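Side-chain contact in Rna-binding protein with serine-rich domain 1 (Homo sapiens, PDB 4A8X), which binds RNA and joins the exon junction complex deposited on spliced mRNAs, its RRM domain being required to form the ASAP complex: residues G70-G74 and Q75-A79. Sequence-based numbering, arbitrary orientation.
Sequences GQIDG and QEITA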
loop_
_atom_site.group_PDB
_atom_site.type_symbol
_atom_site.label_atom_id
_atom_site.label_comp_id
_atom_site.label_asym_id
_atom_site.label_seq_id
_atom_site.Cartn_x
_atom_site.Cartn_y
_atom_site.Cartn_z
ATOM N N GLY A 70 -4.144 -11.108 9.438
ATOM C CA GLY A 70 -2.965 -10.304 9.710
ATOM C C GLY A 70 -2.975 -9.124 8.722
ATOM O O GLY A 70 -3.959 -8.926 7.972
ATOM N N GLN A 71 -1.926 -8.330 8.758
ATOM C CA GLN A 71 -1.833 -7.127 7.924
ATOM C C GLN A 71 -0.564 -7.093 7.108
ATOM O O GLN A 71 0.497 -7.429 7.613
ATOM C CB GLN A 71 -1.863 -5.865 8.798
ATOM C CG GLN A 71 -3.157 -5.676 9.564
ATOM C CD GLN A 71 -3.035 -4.562 10.579
ATOM O OE1 GLN A 71 -3.010 -3.391 10.215
ATOM N NE2 GLN A 71 -2.920 -4.919 11.861
ATOM N N ILE A 72 -0.676 -6.654 5.850
ATOM C CA ILE A 72 0.477 -6.417 4.986
ATOM C C ILE A 72 0.265 -5.095 4.221
ATOM O O ILE A 72 -0.790 -4.893 3.598
ATOM C CB ILE A 72 0.729 -7.575 3.994
ATOM C CG1 ILE A 72 0.906 -8.948 4.700
ATOM C CG2 ILE A 72 1.974 -7.226 3.099
ATOM C CD1 ILE A 72 1.243 -10.151 3.747
ATOM N N ASP A 73 1.254 -4.221 4.305
ATOM C CA ASP A 73 1.201 -2.861 3.762
ATOM C C ASP A 73 -0.087 -2.124 4.089
ATOM O O ASP A 73 -0.732 -1.558 3.184
ATOM C CB ASP A 73 1.402 -2.874 2.235
ATOM C CG ASP A 73 1.592 -1.492 1.665
ATOM O OD1 ASP A 73 2.160 -0.614 2.360
ATOM O OD2 ASP A 73 1.155 -1.284 0.501
ATOM N N GLY A 74 -0.490 -2.167 5.362
ATOM C CA GLY A 74 -1.578 -1.357 5.867
ATOM C C GLY A 74 -2.950 -1.899 5.567
ATOM O O GLY A 74 -3.945 -1.218 5.769
ATOM N N GLN A 75 -3.005 -3.125 5.071
ATOM C CA GLN A 75 -4.256 -3.741 4.686
ATOM C C GLN A 75 -4.383 -5.141 5.305
ATOM O O GLN A 75 -3.434 -5.932 5.317
ATOM C CB GLN A 75 -4.343 -3.831 3.145
ATOM C CG GLN A 75 -5.685 -4.314 2.628
ATOM C CD GLN A 75 -5.922 -3.848 1.215
ATOM O OE1 GLN A 75 -6.275 -2.679 0.983
ATOM N NE2 GLN A 75 -5.669 -4.741 0.246
ATOM N N GLU A 76 -5.562 -5.444 5.827
ATOM C CA GLU A 76 -5.846 -6.777 6.338
ATOM C C GLU A 76 -5.908 -7.830 5.204
ATOM O O GLU A 76 -6.503 -7.597 4.146
ATOM C CB GLU A 76 -7.110 -6.763 7.172
ATOM C CG GLU A 76 -7.459 -8.112 7.789
ATOM C CD GLU A 76 -8.626 -8.063 8.784
ATOM O OE1 GLU A 76 -8.801 -7.033 9.492
ATOM O OE2 GLU A 76 -9.352 -9.081 8.852
ATOM N N ILE A 77 -5.237 -8.972 5.404
ATOM C CA ILE A 77 -5.140 -10.006 4.348
ATOM C C ILE A 77 -5.893 -11.267 4.788
ATOM O O ILE A 77 -6.252 -11.410 5.952
ATOM C CB ILE A 77 -3.670 -10.437 4.042
ATOM C CG1 ILE A 77 -3.037 -11.052 5.290
ATOM C CG2 ILE A 77 -2.803 -9.250 3.532
ATOM C CD1 ILE A 77 -1.915 -12.019 4.967
ATOM N N THR A 78 -6.173 -12.138 3.840
ATOM C CA THR A 78 -6.784 -13.448 4.116
ATOM C C THR A 78 -5.712 -14.528 3.875
ATOM O O THR A 78 -4.824 -14.343 3.050
ATOM C CB THR A 78 -7.974 -13.731 3.192
ATOM O OG1 THR A 78 -7.558 -13.714 1.808
ATOM C CG2 THR A 78 -9.089 -12.694 3.411
ATOM N N ALA A 79 -5.783 -15.620 4.616
ATOM C CA ALA A 79 -4.878 -16.751 4.414
ATOM C C ALA A 79 -5.693 -18.029 4.554
ATOM O O ALA A 79 -6.394 -18.221 5.554
ATOM C CB ALA A 79 -3.727 -16.715 5.410
#
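Ile-72 and Gln-75 pair across a beta hairpin of the RRM fold with a two-residue loop, closed by a type I' turn in which Asp-73 (phi 46°) and Gly-74 (phi 80°) both take positive phi. Backbone bonding fixes the register. Ile-72 N reaches Gln-75 O at 2.9 Å and nearly straight; the return bond, Gln-75 N to Ile-72 O, is longer at 3.2 Å, its donor standing well above the carbonyl plane. Beyond the non-hydrogen-bonded pair Gln-71/Glu-76, Ile-77 N closes on Gly-70 O at 2.9 Å.

Apolar contact joins the two isoleucines on the face turned to the helices, where Met-67 and Phe-25 touch both. Their side chains cross at a slant, Ile-77 CG2 lying 3.9 Å from Ile-72 CB and Ile-77 CD1 3.9 Å from Ile-72 CD1. An alanine in place of Ile-77 would probably strip Ile-72 of this neighbour within the hairpin and open a gap beside Phe-25.

Polar ends find partners beyond the hairpin: Asp-73 OD2 takes hydrogen bonds from Thr-13 OG1 and Asn-15 ND2, while OD1, like the Gln-71 amide, bonds the backbone of another protein's chain. Ile-77 CG1, set between its backbone N and carbonyl carbon (chi1 62°), rests 3.5 Å from Gly-70 O.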